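Beta-N-acetylglucosaminidase-like protein Glycoside hydrolase family 20 (Flavobacterium johnsoniae, PDB 6YHH) probably removes terminal N-acetylglucosamine from chitin-derived oligosaccharides, as a family 20 beta-N-acetylhexosaminidase of bacterial chitin metabolism. Local coordinates at residues D140-F144 and R474-E479; D566-F570 and F592-W596; P245-S249 and L284-K290. All coordinates share one frame; numbering follows the deposited sequence.

Interaction 1 of 3, residues D140-F144 and R474-E479; sequences DFPRF and RLWSAE
The indole of W476 is held by D140 at its edge and by P142 over its face. Its NE1 donates to D140 OD1 at 2.8 Å, with the oxygen almost in the ring plane, while the indole N-H meets the carboxylate from above the latter's plane. The same OD1 also accepts from Q14 N, so this buried oxygen is gripped by two donors. P142 CB sits 3.8 Å from the centroid of the six-membered ring of W476, 24° off the normal, a CH-pi contact to which the proline CA and CD add further cover. CG of W476 stands anti to the backbone N (chi1 174°), which brings the indole back against the loop at D140-P142, although CB points away from it.

Two backbone bonds tie the loop to the last helical carbonyls: R143 N reaches W476 O at 2.7 Å, and F144 N reaches L475 O at a longer 3.3 Å.

Charge and packing meet at R143. Its extended chain lays the guanidinium between E479 CB on one face and F144 CZ on the other, each about 3.5 Å above the plane. Its stronger partner is D427, in a salt bridge with NH1; the one to E479 is long, R143 NH2 to OE2 at 3.6 Å. A water accepts from R143 NH1 and R474 NH1 and donates to R474 O and S477 O, so it lies between the two like-charged groups; R474 NE donates to Y424 O.

The loop joins strand 131-140 of the N-terminal sheet to strand 146-152 of the barrel sheet and crosses the C-terminal end of helix 467-476. W476 also meets H115 of helix 110-123 edge-to-face and touches R147 on strand 146-152, so the contact lies where the two domains join.

Interaction 2 of 3, residues D566-F570 and F592-W596; sequences DSLAF and FFNKW
F570 lies between F592 and W596 and carries most of the aromatic packing between the two helices. The edge of W596 points at the face of F570: CH2 stands over the centre of the phenyl ring, 3.6 Å from F570 CG, with the planes 65° apart. Toward F592 the roles reverse, the edge of F570 turning to the face of F592 in an offset edge-to-face pair with centroids 5.3 Å apart. F570 CB adds a CH-pi contact, 4.1 Å from the F592 centroid and almost straight over the ring. With CG anti to the backbone N (chi1 -175°), the F570 ring extends far enough for its CZ to touch F593 CE1 at 3.7 Å. Replacing the ring by the methyl of an alanine would probably leave the W596 edge and the F592 face without their partner and open a gap among the remaining rings.

Aliphatic cover is slight: A569 CB rests against F592 CZ at 3.8 Å.

The polar contact lies at one margin. K595, extended beyond CG, brings NZ to D566 OD2 at 2.8 Å in a hydrogen-bonded salt bridge, approaching on the syn side. A water donates to the same OD2 and accepts a weak bond from W596 NE1, linking the ion pair to the indole.

Helix 617-634 touches F593 and W596, and L668 of helix 665-671 touches F570 and F593. The segment axes approach to 12.2 Å and run roughly antiparallel, at 151°: an antiparallel helical hairpin, the wide axis spacing taken up by a cluster of four aromatic rings (F570, F592, F593, W596), with a salt bridge at its rim.

Interaction 3 of 3, residues P245-S249 and L284-K290; sequences PEIGS and LDPSNPK
K290 crosses the bent side chain of E246 obliquely and that of I247 at about a right angle. Its chain is extended beyond CG, and NZ donates to E246 OE1 at 2.8 Å in a salt bridge that meets the carboxylate on its anti side. E246 bends to receive it: CG lies between the backbone N and the carbonyl carbon (chi1 69°), and a further turn at chi2 folds the carboxylate toward the lysine, with E246 CG touching K290 CD. The CG2 branch of I247 rests against K290 CB at 3.9 Å, while CD1 points toward L284.

On the other flank S249 turns its hydroxyl onto the backbone of L284 and D285, OG standing 3.3 Å from D285 CA; it is hydrogen-bonded to T283 O. Between these flanks D285 N donates to I247 O at 2.8 Å, a backbone bond at the single bridge that pairs G248 with L284.

D285 and N288 face the same water. N288 ND2 donates to it at 2.9 Å, and it can donate to D285 OD2 and G248 O, though other acceptors nearby compete for its two protons. N288 OD1 turns back to cap the helix, accepting from K290 N at 2.8 Å. D285 OD1 accepts from both the backbone N and OG of S287, closing an Asx turn and fixing the rotation of the carboxylate.

The chemistry is graded. Apolar I247 and L284 lie buried, the buried D285 carboxylate is taken up by S287 and water, and the E246-K290 ion pair lies at the surface. The loop is thereby tied through its backbone to the turn leading into helix 289-302, and to the helix itself by an ion pair that solvent probably weakens.

How the interactions relate
None of the three contacts touches another. Interaction 3 is nested in the long chain loop closed by interaction 1, yet their centres lie 44 Å apart; interaction 2 comes later in the chain, on the opposite side of the chain's centre from interaction 3. Interaction 1 is the most central, about 17 Å from that centre to its own, and combines buried aromatic packing with a more exposed arginine end. Interaction 2 packs two successive helices through a largely buried aromatic centre with a polar margin. Interaction 3, peripheral, joins a loop to the turn before a helix by a backbone bridge, a water and a surface ion pair. Each has a salt bridge, long in interaction 1 and short in the others.

Interaction 1 of 3, residues D140-F144 and R474-E479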
# COMPACT_ATOMS: atom_id res chain seq x y z
N ASP A 140 -1.52 -8.49 32.85
CA ASP A 140 -1.70 -9.36 31.67
C ASP A 140 -0.47 -10.15 31.36
O ASP A 140 0.62 -9.83 31.80
CB ASP A 140 -2.05 -8.41 30.45
CG ASP A 140 -2.80 -9.07 29.32
OD1 ASP A 140 -3.30 -10.20 29.45
OD2 ASP A 140 -2.91 -8.39 28.26
N PHE A 141 -0.66 -11.22 30.60
CA PHE A 141 0.39 -12.08 30.17
C PHE A 141 -0.26 -13.07 29.19
O PHE A 141 -1.46 -13.28 29.22
CB PHE A 141 0.99 -12.89 31.39
CG PHE A 141 -0.09 -13.64 32.22
CD1 PHE A 141 -0.74 -13.03 33.24
CD2 PHE A 141 -0.51 -14.92 31.84
CE1 PHE A 141 -1.76 -13.67 33.95
CE2 PHE A 141 -1.48 -15.60 32.57
CZ PHE A 141 -2.10 -14.95 33.63
N PRO A 142 0.59 -13.71 28.34
CA PRO A 142 0.04 -14.63 27.39
C PRO A 142 -0.20 -16.06 27.91
O PRO A 142 0.65 -16.63 28.63
CB PRO A 142 1.16 -14.69 26.29
CG PRO A 142 2.42 -14.41 27.02
CD PRO A 142 2.01 -13.47 28.11
N ARG A 143 -1.25 -16.71 27.40
CA ARG A 143 -1.48 -18.11 27.65
C ARG A 143 -0.47 -19.02 27.02
O ARG A 143 0.01 -19.98 27.69
CB ARG A 143 -2.90 -18.49 27.18
CG ARG A 143 -3.29 -19.94 27.47
CD ARG A 143 -4.70 -20.25 26.97
NE ARG A 143 -4.94 -21.68 27.14
CZ ARG A 143 -5.79 -22.38 26.37
NH1 ARG A 143 -6.49 -21.79 25.41
NH2 ARG A 143 -5.92 -23.69 26.49
N PHE A 144 -0.03 -18.75 25.77
CA PHE A 144 0.95 -19.58 25.08
C PHE A 144 2.10 -18.72 24.68
O PHE A 144 1.91 -17.51 24.33
CB PHE A 144 0.35 -20.19 23.77
CG PHE A 144 -0.77 -21.17 24.02
CD1 PHE A 144 -0.47 -22.46 24.46
CD2 PHE A 144 -2.12 -20.84 23.83
CE1 PHE A 144 -1.51 -23.36 24.72
CE2 PHE A 144 -3.12 -21.75 24.07
CZ PHE A 144 -2.80 -23.02 24.51
N ARG A 474 -7.29 -16.08 20.91
CA ARG A 474 -7.17 -17.47 21.37
C ARG A 474 -5.79 -17.83 21.88
O ARG A 474 -5.63 -18.63 22.81
CB ARG A 474 -7.62 -18.46 20.30
CG ARG A 474 -7.57 -19.95 20.69
CD ARG A 474 -8.36 -20.33 21.94
NE ARG A 474 -9.71 -19.85 21.78
CZ ARG A 474 -10.35 -19.04 22.62
NH1 ARG A 474 -9.89 -18.64 23.81
NH2 ARG A 474 -11.51 -18.64 22.24
N LEU A 475 -4.76 -17.28 21.29
CA LEU A 475 -3.42 -17.68 21.61
C LEU A 475 -2.89 -16.94 22.84
O LEU A 475 -1.96 -17.42 23.47
CB LEU A 475 -2.52 -17.47 20.39
CG LEU A 475 -2.92 -18.38 19.22
CD1 LEU A 475 -1.99 -18.04 18.04
CD2 LEU A 475 -2.98 -19.86 19.56
N TRP A 476 -3.49 -15.79 23.18
CA TRP A 476 -3.01 -14.97 24.33
C TRP A 476 -3.92 -15.11 25.55
O TRP A 476 -3.46 -15.28 26.68
CB TRP A 476 -2.92 -13.49 23.89
CG TRP A 476 -2.58 -12.55 25.04
CD1 TRP A 476 -3.41 -12.17 26.05
CD2 TRP A 476 -1.33 -11.93 25.28
NE1 TRP A 476 -2.72 -11.36 26.95
CE2 TRP A 476 -1.45 -11.18 26.47
CE3 TRP A 476 -0.11 -11.90 24.59
CZ2 TRP A 476 -0.38 -10.48 27.03
CZ3 TRP A 476 0.95 -11.19 25.16
CH2 TRP A 476 0.80 -10.48 26.36
N SER A 477 -5.22 -14.95 25.33
CA SER A 477 -6.18 -14.77 26.42
C SER A 477 -6.46 -16.13 27.11
O SER A 477 -6.10 -17.22 26.66
CB SER A 477 -7.50 -14.25 25.88
OG SER A 477 -7.35 -12.90 25.40
N ALA A 478 -7.14 -16.01 28.22
CA ALA A 478 -7.51 -17.19 29.00
C ALA A 478 -8.37 -18.15 28.17
O ALA A 478 -9.14 -17.71 27.32
CB ALA A 478 -8.31 -16.73 30.24
N GLU A 479 -8.29 -19.43 28.51
CA GLU A 479 -8.98 -20.48 27.78
C GLU A 479 -10.48 -20.29 27.80
O GLU A 479 -11.14 -20.67 26.86
CB GLU A 479 -8.63 -21.84 28.37
CG GLU A 479 -9.25 -23.03 27.66
CD GLU A 479 -8.79 -24.39 28.15
OE1 GLU A 479 -8.19 -24.47 29.25
OE2 GLU A 479 -9.01 -25.37 27.37
O HOH W 1 -7.19 -19.04 24.92

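Interaction 2 of 3, residues D566-F570 and F592-W596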
# COMPACT_ATOMS: atom_id res chain seq x y z
N ASP A 566 -23.95 -8.32 6.29
CA ASP A 566 -25.44 -8.28 6.22
C ASP A 566 -26.06 -9.65 6.38
O ASP A 566 -27.14 -9.79 6.88
CB ASP A 566 -25.91 -7.65 4.92
CG ASP A 566 -25.79 -6.16 4.91
OD1 ASP A 566 -25.35 -5.48 5.92
OD2 ASP A 566 -26.18 -5.56 3.84
N SER A 567 -25.34 -10.72 5.94
CA SER A 567 -25.75 -12.08 6.22
C SER A 567 -25.89 -12.30 7.73
O SER A 567 -26.87 -12.87 8.17
CB SER A 567 -24.80 -13.11 5.67
OG SER A 567 -24.76 -12.95 4.24
N LEU A 568 -24.88 -11.90 8.49
CA LEU A 568 -24.95 -12.13 9.95
C LEU A 568 -26.14 -11.35 10.53
O LEU A 568 -26.85 -11.87 11.41
CB LEU A 568 -23.67 -11.68 10.61
CG LEU A 568 -22.42 -12.53 10.34
CD1 LEU A 568 -21.19 -11.90 11.01
CD2 LEU A 568 -22.64 -13.95 10.68
N ALA A 569 -26.34 -10.13 10.06
CA ALA A 569 -27.51 -9.36 10.51
C ALA A 569 -28.83 -9.94 10.16
O ALA A 569 -29.77 -9.90 10.94
CB ALA A 569 -27.39 -7.90 10.10
N PHE A 570 -28.92 -10.47 8.96
CA PHE A 570 -30.09 -11.16 8.49
C PHE A 570 -30.39 -12.36 9.33
O PHE A 570 -31.54 -12.61 9.81
CB PHE A 570 -29.94 -11.56 7.02
CG PHE A 570 -31.17 -12.18 6.45
CD1 PHE A 570 -32.38 -11.46 6.33
CD2 PHE A 570 -31.19 -13.52 5.99
CE1 PHE A 570 -33.49 -12.06 5.73
CE2 PHE A 570 -32.29 -14.10 5.44
CZ PHE A 570 -33.50 -13.35 5.34
N PHE A 592 -34.58 -6.38 4.71
CA PHE A 592 -33.46 -7.01 3.94
C PHE A 592 -33.93 -7.36 2.57
O PHE A 592 -33.23 -7.15 1.59
CB PHE A 592 -32.94 -8.27 4.65
CG PHE A 592 -32.10 -7.96 5.84
CD1 PHE A 592 -30.70 -7.69 5.70
CD2 PHE A 592 -32.65 -7.92 7.10
CE1 PHE A 592 -29.92 -7.43 6.85
CE2 PHE A 592 -31.90 -7.62 8.21
CZ PHE A 592 -30.53 -7.35 8.09
N PHE A 593 -35.15 -7.87 2.47
CA PHE A 593 -35.69 -8.18 1.14
C PHE A 593 -35.83 -6.95 0.27
O PHE A 593 -35.46 -6.97 -0.94
CB PHE A 593 -37.05 -8.88 1.27
CG PHE A 593 -37.02 -10.15 2.04
CD1 PHE A 593 -35.92 -11.04 1.96
CD2 PHE A 593 -38.11 -10.55 2.78
CE1 PHE A 593 -35.90 -12.20 2.70
CE2 PHE A 593 -38.07 -11.72 3.51
CZ PHE A 593 -36.99 -12.54 3.46
N ASN A 594 -36.35 -5.85 0.81
CA ASN A 594 -36.44 -4.64 0.02
C ASN A 594 -35.01 -4.16 -0.37
O ASN A 594 -34.78 -3.70 -1.52
CB ASN A 594 -37.18 -3.56 0.78
CG ASN A 594 -38.63 -3.85 0.90
OD1 ASN A 594 -39.25 -3.74 1.99
ND2 ASN A 594 -39.20 -4.19 -0.15
N LYS A 595 -34.06 -4.29 0.53
CA LYS A 595 -32.70 -3.89 0.24
C LYS A 595 -32.11 -4.71 -0.91
O LYS A 595 -31.49 -4.12 -1.85
CB LYS A 595 -31.79 -4.05 1.48
CG LYS A 595 -30.37 -3.61 1.19
CD LYS A 595 -29.46 -3.68 2.42
CE LYS A 595 -28.08 -3.09 2.08
NZ LYS A 595 -27.26 -3.01 3.34
N TRP A 596 -32.29 -6.03 -0.86
CA TRP A 596 -31.70 -6.89 -1.90
C TRP A 596 -32.32 -6.68 -3.28
O TRP A 596 -31.69 -6.86 -4.33
CB TRP A 596 -31.74 -8.32 -1.45
CG TRP A 596 -30.91 -8.49 -0.17
CD1 TRP A 596 -29.77 -7.82 0.24
CD2 TRP A 596 -31.14 -9.48 0.83
NE1 TRP A 596 -29.32 -8.31 1.44
CE2 TRP A 596 -30.12 -9.35 1.81
CE3 TRP A 596 -32.05 -10.49 0.97
CZ2 TRP A 596 -30.07 -10.18 2.94
CZ3 TRP A 596 -32.01 -11.29 2.07
CH2 TRP A 596 -31.01 -11.12 3.05
O HOH W 2 -26.79 -6.52 1.39

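Interaction 3 of 3, residues P245-S249 and L284-K290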
# COMPACT_ATOMS: atom_id res chain seq x y z
N PRO A 245 18.25 -30.32 -10.88
CA PRO A 245 17.52 -31.57 -11.25
C PRO A 245 18.24 -32.82 -10.85
O PRO A 245 17.62 -33.87 -10.67
CB PRO A 245 17.39 -31.51 -12.77
CG PRO A 245 18.40 -30.47 -13.24
CD PRO A 245 18.59 -29.49 -12.08
N GLU A 246 19.56 -32.69 -10.64
CA GLU A 246 20.36 -33.89 -10.36
C GLU A 246 20.14 -34.48 -8.96
O GLU A 246 20.47 -35.64 -8.74
CB GLU A 246 21.85 -33.59 -10.62
CG GLU A 246 22.47 -32.63 -9.63
CD GLU A 246 22.41 -31.14 -10.04
OE1 GLU A 246 23.33 -30.43 -9.56
OE2 GLU A 246 21.48 -30.73 -10.80
N ILE A 247 19.50 -33.74 -8.04
CA ILE A 247 19.13 -34.30 -6.75
C ILE A 247 17.65 -34.66 -6.67
O ILE A 247 17.15 -34.95 -5.55
CB ILE A 247 19.54 -33.36 -5.62
CG1 ILE A 247 18.79 -32.03 -5.65
CG2 ILE A 247 21.06 -33.13 -5.63
CD1 ILE A 247 19.01 -31.12 -4.45
N GLY A 248 16.98 -34.77 -7.80
CA GLY A 248 15.59 -35.25 -7.78
C GLY A 248 15.49 -36.77 -7.69
O GLY A 248 16.49 -37.52 -7.88
N SER A 249 14.26 -37.25 -7.49
CA SER A 249 14.09 -38.66 -7.19
C SER A 249 13.56 -39.44 -8.36
O SER A 249 13.64 -40.66 -8.36
CB SER A 249 13.14 -38.88 -6.01
OG SER A 249 13.69 -38.30 -4.83
N LEU A 284 13.11 -34.28 -3.36
CA LEU A 284 14.55 -34.50 -3.18
C LEU A 284 14.89 -35.94 -2.87
O LEU A 284 14.13 -36.64 -2.21
CB LEU A 284 15.05 -33.66 -2.03
CG LEU A 284 15.25 -32.20 -2.37
CD1 LEU A 284 14.64 -31.49 -3.55
CD2 LEU A 284 15.74 -31.39 -1.16
N ASP A 285 16.05 -36.35 -3.36
CA ASP A 285 16.52 -37.75 -3.24
C ASP A 285 17.34 -37.93 -1.99
O ASP A 285 18.51 -37.52 -1.92
CB ASP A 285 17.30 -38.17 -4.51
CG ASP A 285 17.82 -39.59 -4.48
OD1 ASP A 285 17.68 -40.31 -3.47
OD2 ASP A 285 18.42 -39.99 -5.54
N PRO A 286 16.78 -38.65 -0.99
CA PRO A 286 17.50 -38.81 0.27
C PRO A 286 18.64 -39.87 0.22
O PRO A 286 19.30 -40.04 1.26
CB PRO A 286 16.43 -39.31 1.20
CG PRO A 286 15.53 -40.16 0.33
CD PRO A 286 15.54 -39.43 -1.00
N SER A 287 18.78 -40.52 -0.92
CA SER A 287 19.86 -41.49 -1.14
C SER A 287 21.06 -40.86 -1.78
O SER A 287 22.14 -41.50 -1.88
CB SER A 287 19.29 -42.66 -1.95
OG SER A 287 19.26 -42.45 -3.33
N ASN A 288 20.95 -39.62 -2.25
CA ASN A 288 22.00 -39.02 -3.05
C ASN A 288 22.82 -38.15 -2.15
O ASN A 288 22.32 -37.18 -1.58
CB ASN A 288 21.37 -38.18 -4.20
CG ASN A 288 22.37 -37.62 -5.18
OD1 ASN A 288 23.58 -37.45 -4.89
ND2 ASN A 288 21.87 -37.28 -6.36
N PRO A 289 24.15 -38.40 -2.06
CA PRO A 289 24.98 -37.57 -1.23
C PRO A 289 25.01 -36.09 -1.63
O PRO A 289 25.19 -35.21 -0.73
CB PRO A 289 26.40 -38.19 -1.40
CG PRO A 289 26.19 -39.51 -2.00
CD PRO A 289 24.91 -39.47 -2.76
N LYS A 290 24.73 -35.78 -2.89
CA LYS A 290 24.71 -34.42 -3.34
C LYS A 290 23.53 -33.66 -2.76
O LYS A 290 23.65 -32.45 -2.46
CB LYS A 290 24.72 -34.34 -4.89
CG LYS A 290 25.13 -32.95 -5.38
CD LYS A 290 25.22 -32.86 -6.92
CE LYS A 290 25.87 -31.50 -7.29
NZ LYS A 290 25.95 -31.17 -8.72
O HOH W 3 19.18 -38.02 -7.17